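Local coordinates for receptor-type tyrosine-protein phosphatase C (Rattus norvegicus, PDB 5FN8), which is a receptor-type protein tyrosine phosphatase, probably required for T-cell activation through the antigen receptor, represented here by two extracellular fibronectin type III domains, at residues B[8-12]-B[22-26]; B[104-108]-B[179-185]; B[131-137]-B[163-169]. All coordinates share one frame; numbering follows the deposited sequence.

Contact 1: B[8-12]-B[22-26]; sequences LPHVQ and LVSWA
The carbonyl oxygen of S24 is approached by two neighbouring residues of 8-12. Q12 N donates to S24 O at 2.8 Å, almost dead straight (178° at the hydrogen), and the CA-H of V11 reaches the same oxygen at 3.5 Å. The exchange is returned by S24 N, which bonds to Q12 O at 2.9 Å, so Q12 and S24 make one antiparallel hydrogen-bonded pair. Q12 O has a second visitor as well: V23 CA lies 3.3 Å from Q12 O, another CA-H...O contact.

The side chains divide around this bridge. V11 and V23 meet through one methyl each, V11 CG2 and V23 CG1, 3.5 Å apart; in both residues that methyl stands anti to the backbone N (V23 chi1 -167°). L37 lies against V23 from strand 33-41. Further along, L8 brings its CD2 branch obliquely to the pyrrole part of the indole of W25, with L8 CD2 3.5 Å from W25 CD1. Y35 packs on both L8 and W25, its ring tilted about 50° to the indole. Over the bridge itself the hydroxyl of S24 sits beside aliphatic carbon, S24 OG being 3.5 Å from Q12 CB, while the Q12 chain bends and its amide turns back to a weak bond with V11 O.

On its other side L22-S24 pairs antiparallel with a strand of the second subunit. In a fibronectin type III domain this would be the place where the first two strands meet. A single reciprocal bridge carries the polar load here, and beyond it the hold is apolar: V11, V23 and W25 are buried, L8 lies at the margin, and A74, V59 and L72 of the second subunit pack on L8, V23 and W25 respectively.

Contact 2: B[104-108]-B[179-185]; sequences MKTSR and EIKPQST
M104 and K181 reach across from facing strands and pass alongside one another, head to tail. The two strands run nearly parallel yet share no hydrogen bond: their axes come no closer than 7.6 Å and side chains fill the interval. M104 is extended, with CG anti to the backbone N (chi1 -165°), and this carries its sulfur right across the gap until M104 SD is 3.1 Å from E179 O. The methylenes of K181 lie alongside the thioether, K181 CG being 3.7 Å from M104 CE. Two bends in the lysine chain then bring its ammonium back to its own strand, where K181 NZ makes a weak salt bridge of 3.4 Å with E179 OE2; the other carboxylate oxygen, OE1, is paired with K100.

At T106 the two branches are used differently. Its hydroxyl rests against the start of the Q183 chain, T106 OG1 to Q183 CB 3.3 Å, whereas the methyl faces the amide, T106 CG2 to Q183 OE1 3.3 Å. Q183 starts with CG anti to the backbone N, then turns sharply at chi2 (88°), so that the amide lies along 106-108. Its nitrogen ends beside the opposing main chain, Q183 NE2 to R108 N 3.2 Å, donor facing donor and therefore no bond as modelled. R108 bends back at chi3 and offers an edge of its guanidinium to Q183 NE2, the two planes 68° apart; a glycan sugar also touches this arginine.

Strand 104-108 is bonded to strand 114-119, and strand 179-184 to strand 162-170. The contact thus joins the outer strands of two facing sheets, the first and last strands of the domain, as in the beta sandwich of the fibronectin type III fold.

Contact 3: B[131-137]-B[163-169]; sequences YILEVKS and YEFLVYF. With NAG (2-acetamido-2-deoxy-beta-D-glucopyranose), chain G.
Strands 131-137 and 163-169 run antiparallel at 159°, and three hydrogen-bonded pairs, I132 with Y168, E134 with L166 and K136 with E164, each supply two backbone bonds of 2.8 to 3.0 Å between N and O. Side chains alternate between two faces. On the inner one Y131 and F169 form a T-shaped stack: the CD1-CE1 edge of F169 points at the face of Y131, centroids 5.2 Å apart and planes at 78°. Next, L133 CD1 touches V167 CG2 at 3.8 Å, and V135 lies side by side with the F165 ring. F152, V154 and V116 from the facing sheet close over this row. Y163, at the end, sends its hydroxyl to Y158 N five residues earlier, the tyrosine corner familiar from Greek-key sandwiches.

The opposite face is more polar. Y168, its CG beside the backbone N (chi1 -52°), brings the edge of its ring up to E134, the two side chains crossing at a slant, and Y168 OH donates to E134 OE1 at 3.1 Å, arriving from well above the carboxylate plane. The carboxylate stands nearly perpendicular to the ring. K136 stretches out fully to make a long salt bridge with the same oxygen, K136 NZ to E134 OE1 3.8 Å. On the way it crosses L166 at about a right angle, K136 CD to L166 CD1 3.9 Å, and its first carbon packs on E164. The end of I132 reaches out to the sugar, I132 CD1 lying 3.7 Å from NAG C8, beside glycosylated N146.

The pairing thus has two chemistries: aromatic and aliphatic packing seals the sandwich inside, while outside a phenol binds, and an ammonium at long range faces, one carboxylate oxygen, which would probably favour the charged form of E134.

Contact 1 belongs to the first fibronectin type III domain of the chain, contacts 2 and 3 to the second, and the centre of contact 1 lies about 50 Å from each of theirs, across the chain's centre. Along the chain contact 1 is complete before 104-108 begins; 131-137 and 163-169 then both fall between the two halves of contact 2. Those last two touch, with centres about 9 Å apart: strands 162-170 and 179-184 are neighbours in one four-stranded sheet, joined by K181 N to F165 O and Q183 N to Y163 O. Contact 3 thus pairs central strands within that sheet, contact 2 ties its edge to the facing sheet, and contact 1 meets the second subunit.

Contact 1: B[8-12]-B[22-26]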
loop_
_atom_site.group_PDB
_atom_site.type_symbol
_atom_site.label_atom_id
_atom_site.label_comp_id
_atom_site.label_asym_id
_atom_site.label_seq_id
_atom_site.Cartn_x
_atom_site.Cartn_y
_atom_site.Cartn_z
ATOM N N LEU B 8 -18.168 -9.210 -22.884
ATOM C CA LEU B 8 -17.525 -9.809 -24.040
ATOM C C LEU B 8 -16.761 -11.096 -23.694
ATOM O O LEU B 8 -15.999 -11.108 -22.737
ATOM C CB LEU B 8 -16.556 -8.763 -24.616
ATOM C CG LEU B 8 -16.577 -8.466 -26.109
ATOM C CD1 LEU B 8 -17.969 -8.183 -26.620
ATOM C CD2 LEU B 8 -15.662 -7.307 -26.424
ATOM N N PRO B 9 -16.934 -12.188 -24.469
ATOM C CA PRO B 9 -16.165 -13.407 -24.187
ATOM C C PRO B 9 -14.770 -13.364 -24.824
ATOM O O PRO B 9 -14.498 -12.507 -25.679
ATOM C CB PRO B 9 -17.009 -14.492 -24.859
ATOM C CG PRO B 9 -17.588 -13.798 -26.051
ATOM C CD PRO B 9 -17.810 -12.363 -25.653
ATOM N N HIS B 10 -13.904 -14.333 -24.437
ATOM C CA HIS B 10 -12.569 -14.546 -24.994
ATOM C C HIS B 10 -11.591 -13.361 -24.948
ATOM O O HIS B 10 -10.751 -13.199 -25.842
ATOM C CB HIS B 10 -12.630 -15.207 -26.389
ATOM C CG HIS B 10 -13.660 -16.290 -26.508
ATOM N ND1 HIS B 10 -13.462 -17.557 -25.962
ATOM C CD2 HIS B 10 -14.867 -16.264 -27.122
ATOM C CE1 HIS B 10 -14.553 -18.249 -26.258
ATOM N NE2 HIS B 10 -15.427 -17.516 -26.957
ATOM N N VAL B 11 -11.679 -12.553 -23.891
ATOM C CA VAL B 11 -10.757 -11.439 -23.688
ATOM C C VAL B 11 -9.396 -11.978 -23.165
ATOM O O VAL B 11 -9.371 -12.908 -22.349
ATOM C CB VAL B 11 -11.376 -10.297 -22.826
ATOM C CG1 VAL B 11 -11.900 -10.805 -21.478
ATOM C CG2 VAL B 11 -10.395 -9.149 -22.631
ATOM N N GLN B 12 -8.285 -11.446 -23.720
ATOM C CA GLN B 12 -6.886 -11.794 -23.395
ATOM C C GLN B 12 -6.241 -10.623 -22.661
ATOM O O GLN B 12 -6.423 -9.481 -23.084
ATOM C CB GLN B 12 -6.080 -12.097 -24.678
ATOM C CG GLN B 12 -6.784 -12.997 -25.694
ATOM C CD GLN B 12 -6.707 -14.459 -25.345
ATOM O OE1 GLN B 12 -5.805 -15.176 -25.793
ATOM N NE2 GLN B 12 -7.676 -14.944 -24.571
ATOM N N LEU B 22 -1.643 -5.629 -21.743
ATOM C CA LEU B 22 -2.325 -5.423 -22.999
ATOM C C LEU B 22 -3.591 -6.266 -22.963
ATOM O O LEU B 22 -3.522 -7.496 -22.862
ATOM C CB LEU B 22 -1.461 -5.743 -24.242
ATOM C CG LEU B 22 -2.247 -5.733 -25.588
ATOM C CD1 LEU B 22 -2.423 -4.305 -26.149
ATOM C CD2 LEU B 22 -1.645 -6.697 -26.602
ATOM N N VAL B 23 -4.747 -5.584 -23.018
ATOM C CA VAL B 23 -6.062 -6.221 -23.036
ATOM C C VAL B 23 -6.535 -6.219 -24.478
ATOM O O VAL B 23 -6.536 -5.167 -25.113
ATOM C CB VAL B 23 -7.099 -5.579 -22.080
ATOM C CG1 VAL B 23 -8.302 -6.489 -21.931
ATOM C CG2 VAL B 23 -6.498 -5.301 -20.710
ATOM N N SER B 24 -6.860 -7.405 -25.007
ATOM C CA SER B 24 -7.302 -7.594 -26.384
ATOM C C SER B 24 -8.517 -8.525 -26.453
ATOM O O SER B 24 -8.635 -9.448 -25.639
ATOM C CB SER B 24 -6.169 -8.122 -27.250
ATOM O OG SER B 24 -5.991 -9.509 -27.034
ATOM N N TRP B 25 -9.403 -8.274 -27.436
ATOM C CA TRP B 25 -10.652 -9.003 -27.639
ATOM C C TRP B 25 -10.995 -9.146 -29.119
ATOM O O TRP B 25 -10.404 -8.443 -29.941
ATOM C CB TRP B 25 -11.802 -8.280 -26.914
ATOM C CG TRP B 25 -11.947 -6.823 -27.255
ATOM C CD1 TRP B 25 -12.788 -6.274 -28.177
ATOM C CD2 TRP B 25 -11.261 -5.728 -26.635
ATOM N NE1 TRP B 25 -12.668 -4.905 -28.172
ATOM C CE2 TRP B 25 -11.741 -4.541 -27.233
ATOM C CE3 TRP B 25 -10.263 -5.635 -25.644
ATOM C CZ2 TRP B 25 -11.268 -3.275 -26.870
ATOM C CZ3 TRP B 25 -9.780 -4.383 -25.297
ATOM C CH2 TRP B 25 -10.287 -3.221 -25.899
ATOM N N ALA B 26 -11.976 -10.033 -29.447
ATOM C CA ALA B 26 -12.440 -10.328 -30.813
ATOM C C ALA B 26 -12.930 -9.108 -31.583
ATOM O O ALA B 26 -13.694 -8.296 -31.053
ATOM C CB ALA B 26 -13.515 -11.407 -30.790
#

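Contact 2: B[104-108]-B[179-185]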
loop_
_atom_site.group_PDB
_atom_site.type_symbol
_atom_site.label_atom_id
_atom_site.label_comp_id
_atom_site.label_asym_id
_atom_site.label_seq_id
_atom_site.Cartn_x
_atom_site.Cartn_y
_atom_site.Cartn_z
ATOM N N MET B 104 10.180 16.392 0.903
ATOM C CA MET B 104 9.894 17.810 1.097
ATOM C C MET B 104 11.111 18.649 0.749
ATOM O O MET B 104 12.179 18.504 1.370
ATOM C CB MET B 104 9.392 18.096 2.512
ATOM C CG MET B 104 8.761 19.463 2.651
ATOM S SD MET B 104 8.529 19.831 4.385
ATOM C CE MET B 104 8.552 21.645 4.357
ATOM N N LYS B 105 10.955 19.490 -0.281
ATOM C CA LYS B 105 12.014 20.373 -0.754
ATOM C C LYS B 105 11.628 21.835 -0.625
ATOM O O LYS B 105 10.586 22.266 -1.126
ATOM C CB LYS B 105 12.402 20.051 -2.198
ATOM C CG LYS B 105 13.905 19.969 -2.408
ATOM C CD LYS B 105 14.236 18.732 -3.203
ATOM C CE LYS B 105 14.466 19.010 -4.670
ATOM N NZ LYS B 105 13.710 18.072 -5.559
ATOM N N THR B 106 12.490 22.595 0.041
ATOM C CA THR B 106 12.351 24.033 0.255
ATOM C C THR B 106 13.400 24.738 -0.610
ATOM O O THR B 106 14.580 24.389 -0.540
ATOM C CB THR B 106 12.353 24.353 1.767
ATOM O OG1 THR B 106 11.819 25.643 1.969
ATOM C CG2 THR B 106 13.733 24.227 2.434
ATOM N N SER B 107 12.971 25.684 -1.467
ATOM C CA SER B 107 13.881 26.404 -2.377
ATOM C C SER B 107 13.558 27.909 -2.545
ATOM O O SER B 107 12.386 28.279 -2.507
ATOM C CB SER B 107 13.904 25.719 -3.744
ATOM O OG SER B 107 12.808 26.092 -4.567
ATOM N N ARG B 108 14.585 28.759 -2.792
ATOM C CA ARG B 108 14.373 30.192 -3.039
ATOM C C ARG B 108 13.816 30.420 -4.451
ATOM O O ARG B 108 14.434 29.996 -5.425
ATOM C CB ARG B 108 15.656 31.002 -2.824
ATOM C CG ARG B 108 15.538 32.032 -1.704
ATOM C CD ARG B 108 16.880 32.337 -1.051
ATOM N NE ARG B 108 17.390 31.203 -0.277
ATOM C CZ ARG B 108 18.641 31.073 0.161
ATOM N NH1 ARG B 108 19.536 32.024 -0.090
ATOM N NH2 ARG B 108 19.008 29.999 0.842
ATOM N N GLU B 179 6.356 17.475 8.352
ATOM C CA GLU B 179 7.704 17.444 7.861
ATOM C C GLU B 179 8.130 18.946 7.925
ATOM O O GLU B 179 7.504 19.806 7.287
ATOM C CB GLU B 179 7.772 16.863 6.440
ATOM C CG GLU B 179 9.188 16.470 6.036
ATOM C CD GLU B 179 9.913 15.553 7.007
ATOM O OE1 GLU B 179 9.560 14.353 7.065
ATOM O OE2 GLU B 179 10.802 16.044 7.741
ATOM N N ILE B 180 9.120 19.253 8.790
ATOM C CA ILE B 180 9.638 20.593 9.059
ATOM C C ILE B 180 10.963 20.841 8.328
ATOM O O ILE B 180 11.881 20.014 8.396
ATOM C CB ILE B 180 9.752 20.847 10.589
ATOM C CG1 ILE B 180 8.425 20.526 11.304
ATOM C CG2 ILE B 180 10.255 22.272 10.896
ATOM C CD1 ILE B 180 8.434 20.594 12.838
ATOM N N LYS B 181 11.065 21.987 7.640
ATOM C CA LYS B 181 12.274 22.366 6.905
ATOM C C LYS B 181 12.619 23.845 7.115
ATOM O O LYS B 181 11.789 24.706 6.816
ATOM C CB LYS B 181 12.155 22.052 5.386
ATOM C CG LYS B 181 12.055 20.576 5.023
ATOM C CD LYS B 181 13.341 19.801 5.179
ATOM C CE LYS B 181 13.121 18.307 5.053
ATOM N NZ LYS B 181 13.517 17.608 6.311
ATOM N N PRO B 182 13.826 24.175 7.627
ATOM C CA PRO B 182 14.202 25.606 7.730
ATOM C C PRO B 182 14.612 26.163 6.363
ATOM O O PRO B 182 15.161 25.443 5.534
ATOM C CB PRO B 182 15.382 25.608 8.710
ATOM C CG PRO B 182 15.983 24.238 8.594
ATOM C CD PRO B 182 14.945 23.288 8.031
ATOM N N GLN B 183 14.297 27.424 6.114
ATOM C CA GLN B 183 14.643 28.142 4.887
ATOM C C GLN B 183 14.636 29.643 5.137
ATOM O O GLN B 183 13.611 30.199 5.545
ATOM C CB GLN B 183 13.709 27.771 3.729
ATOM C CG GLN B 183 14.027 28.470 2.409
ATOM C CD GLN B 183 15.032 27.753 1.538
ATOM O OE1 GLN B 183 15.683 26.785 1.942
ATOM N NE2 GLN B 183 15.182 28.222 0.311
ATOM N N SER B 184 15.787 30.289 4.890
ATOM C CA SER B 184 15.963 31.739 5.010
ATOM C C SER B 184 15.670 32.455 3.679
ATOM O O SER B 184 15.645 31.823 2.615
ATOM C CB SER B 184 17.379 32.077 5.482
ATOM O OG SER B 184 17.518 32.034 6.893
ATOM N N THR B 185 15.452 33.775 3.746
ATOM C CA THR B 185 15.202 34.604 2.560
ATOM C C THR B 185 16.460 35.348 2.079
ATOM O O THR B 185 17.541 35.222 2.659
ATOM C CB THR B 185 14.029 35.562 2.785
ATOM O OG1 THR B 185 14.256 36.304 3.986
ATOM C CG2 THR B 185 12.683 34.841 2.835
#

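Contact 3: B[131-137]-B[163-169]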
loop_
_atom_site.group_PDB
_atom_site.type_symbol
_atom_site.label_atom_id
_atom_site.label_comp_id
_atom_site.label_asym_id
_atom_site.label_seq_id
_atom_site.Cartn_x
_atom_site.Cartn_y
_atom_site.Cartn_z
ATOM N N TYR B 131 -2.836 18.919 1.385
ATOM C CA TYR B 131 -1.554 19.360 1.892
ATOM C C TYR B 131 -1.710 20.689 2.618
ATOM O O TYR B 131 -2.189 21.675 2.042
ATOM C CB TYR B 131 -0.566 19.468 0.716
ATOM C CG TYR B 131 -0.318 18.127 0.069
ATOM C CD1 TYR B 131 0.653 17.263 0.564
ATOM C CD2 TYR B 131 -1.111 17.683 -0.989
ATOM C CE1 TYR B 131 0.865 16.009 -0.012
ATOM C CE2 TYR B 131 -0.928 16.425 -1.555
ATOM C CZ TYR B 131 0.073 15.597 -1.074
ATOM O OH TYR B 131 0.208 14.349 -1.637
ATOM N N ILE B 132 -1.313 20.698 3.904
ATOM C CA ILE B 132 -1.381 21.899 4.747
ATOM C C ILE B 132 0.012 22.435 4.946
ATOM O O ILE B 132 0.891 21.724 5.429
ATOM C CB ILE B 132 -2.053 21.589 6.118
ATOM C CG1 ILE B 132 -3.396 20.830 6.005
ATOM C CG2 ILE B 132 -2.091 22.822 7.038
ATOM C CD1 ILE B 132 -4.444 21.360 5.099
ATOM N N LEU B 133 0.223 23.656 4.593
ATOM C CA LEU B 133 1.506 24.265 4.840
ATOM C C LEU B 133 1.373 25.430 5.825
ATOM O O LEU B 133 0.564 26.323 5.624
ATOM C CB LEU B 133 2.175 24.720 3.535
ATOM C CG LEU B 133 3.379 25.657 3.681
ATOM C CD1 LEU B 133 4.572 24.953 4.304
ATOM C CD2 LEU B 133 3.757 26.257 2.366
ATOM N N GLU B 134 2.171 25.397 6.888
ATOM C CA GLU B 134 2.301 26.471 7.870
ATOM C C GLU B 134 3.659 27.100 7.718
ATOM O O GLU B 134 4.675 26.410 7.592
ATOM C CB GLU B 134 2.207 25.942 9.278
ATOM C CG GLU B 134 0.810 25.578 9.669
ATOM C CD GLU B 134 0.702 25.406 11.163
ATOM O OE1 GLU B 134 1.627 24.866 11.819
ATOM O OE2 GLU B 134 -0.345 25.833 11.682
ATOM N N VAL B 135 3.682 28.414 7.737
ATOM C CA VAL B 135 4.914 29.174 7.627
ATOM C C VAL B 135 5.085 29.919 8.948
ATOM O O VAL B 135 4.181 30.623 9.388
ATOM C CB VAL B 135 4.950 30.108 6.392
ATOM C CG1 VAL B 135 6.292 30.855 6.306
ATOM C CG2 VAL B 135 4.660 29.327 5.101
ATOM N N LYS B 136 6.236 29.705 9.601
ATOM C CA LYS B 136 6.522 30.325 10.892
ATOM C C LYS B 136 7.818 31.130 10.891
ATOM O O LYS B 136 8.725 30.849 10.119
ATOM C CB LYS B 136 6.537 29.258 12.009
ATOM C CG LYS B 136 5.173 28.650 12.297
ATOM C CD LYS B 136 5.217 27.681 13.449
ATOM C CE LYS B 136 3.861 27.100 13.708
ATOM N NZ LYS B 136 3.935 25.976 14.677
ATOM N N SER B 137 7.892 32.138 11.753
ATOM C CA SER B 137 9.077 32.962 11.974
ATOM C C SER B 137 9.086 33.283 13.463
ATOM O O SER B 137 8.090 33.789 13.969
ATOM C CB SER B 137 9.032 34.239 11.141
ATOM O OG SER B 137 10.308 34.855 11.189
ATOM N N TYR B 163 12.873 31.299 8.322
ATOM C CA TYR B 163 11.510 30.802 8.349
ATOM C C TYR B 163 11.500 29.279 8.484
ATOM O O TYR B 163 12.448 28.614 8.062
ATOM C CB TYR B 163 10.786 31.194 7.050
ATOM C CG TYR B 163 10.417 32.656 6.952
ATOM C CD1 TYR B 163 9.250 33.142 7.540
ATOM C CD2 TYR B 163 11.197 33.542 6.213
ATOM C CE1 TYR B 163 8.899 34.492 7.445
ATOM C CE2 TYR B 163 10.844 34.891 6.094
ATOM C CZ TYR B 163 9.696 35.361 6.717
ATOM O OH TYR B 163 9.328 36.674 6.602
ATOM N N GLU B 164 10.447 28.732 9.097
ATOM C CA GLU B 164 10.252 27.284 9.139
ATOM C C GLU B 164 8.995 26.946 8.383
ATOM O O GLU B 164 8.016 27.710 8.394
ATOM C CB GLU B 164 10.390 26.600 10.532
ATOM C CG GLU B 164 9.499 27.102 11.661
ATOM C CD GLU B 164 9.177 26.136 12.802
ATOM O OE1 GLU B 164 9.312 24.905 12.607
ATOM O OE2 GLU B 164 8.746 26.612 13.881
ATOM N N PHE B 165 9.078 25.866 7.613
ATOM C CA PHE B 165 7.987 25.387 6.773
ATOM C C PHE B 165 7.588 24.038 7.279
ATOM O O PHE B 165 8.431 23.151 7.411
ATOM C CB PHE B 165 8.391 25.399 5.282
ATOM C CG PHE B 165 8.786 26.787 4.813
ATOM C CD1 PHE B 165 10.069 27.280 5.037
ATOM C CD2 PHE B 165 7.876 27.603 4.156
ATOM C CE1 PHE B 165 10.419 28.574 4.646
ATOM C CE2 PHE B 165 8.238 28.889 3.734
ATOM C CZ PHE B 165 9.501 29.372 4.002
ATOM N N LEU B 166 6.307 23.909 7.645
ATOM C CA LEU B 166 5.728 22.690 8.195
ATOM C C LEU B 166 4.624 22.239 7.271
ATOM O O LEU B 166 3.634 22.946 7.129
ATOM C CB LEU B 166 5.153 22.975 9.592
ATOM C CG LEU B 166 6.098 23.490 10.686
ATOM C CD1 LEU B 166 6.132 25.041 10.725
ATOM C CD2 LEU B 166 5.616 23.014 12.040
ATOM N N VAL B 167 4.817 21.093 6.597
ATOM C CA VAL B 167 3.838 20.484 5.704
ATOM C C VAL B 167 3.197 19.301 6.413
ATOM O O VAL B 167 3.923 18.442 6.885
ATOM C CB VAL B 167 4.381 20.063 4.308
ATOM C CG1 VAL B 167 3.251 19.455 3.449
ATOM C CG2 VAL B 167 5.000 21.242 3.585
ATOM N N TYR B 168 1.853 19.302 6.548
ATOM C CA TYR B 168 1.067 18.196 7.128
ATOM C C TYR B 168 0.172 17.672 6.020
ATOM O O TYR B 168 -0.294 18.443 5.170
ATOM C CB TYR B 168 0.090 18.669 8.222
ATOM C CG TYR B 168 0.676 19.515 9.322
ATOM C CD1 TYR B 168 1.055 20.840 9.085
ATOM C CD2 TYR B 168 0.797 19.021 10.618
ATOM C CE1 TYR B 168 1.585 21.630 10.105
ATOM C CE2 TYR B 168 1.305 19.811 11.650
ATOM C CZ TYR B 168 1.694 21.112 11.388
ATOM O OH TYR B 168 2.154 21.865 12.432
ATOM N N PHE B 169 -0.117 16.381 6.070
ATOM C CA PHE B 169 -1.074 15.755 5.162
ATOM C C PHE B 169 -2.391 15.667 5.889
ATOM O O PHE B 169 -2.417 15.297 7.067
ATOM C CB PHE B 169 -0.627 14.348 4.757
ATOM C CG PHE B 169 -1.463 13.759 3.643
ATOM C CD1 PHE B 169 -1.230 14.105 2.317
ATOM C CD2 PHE B 169 -2.419 12.785 3.908
ATOM C CE1 PHE B 169 -1.964 13.512 1.282
ATOM C CE2 PHE B 169 -3.158 12.220 2.880
ATOM C CZ PHE B 169 -2.913 12.581 1.576
HETATM C C1 NAG G . -8.606 21.956 3.743
HETATM C C2 NAG G . -9.150 21.723 5.155
HETATM C C3 NAG G . -10.392 20.825 5.148
HETATM C C4 NAG G . -11.380 21.235 4.061
HETATM C C5 NAG G . -10.701 21.339 2.698
HETATM C C6 NAG G . -11.631 21.845 1.614
HETATM C C7 NAG G . -8.064 20.835 7.229
HETATM C C8 NAG G . -6.756 20.400 7.811
HETATM N N2 NAG G . -8.060 21.104 5.900
HETATM O O3 NAG G . -11.067 20.955 6.397
HETATM O O4 NAG G . -12.433 20.276 4.007
HETATM O O5 NAG G . -9.617 22.276 2.777
HETATM O O6 NAG G . -11.007 21.890 0.338
HETATM O O7 NAG G . -9.078 20.916 7.918
#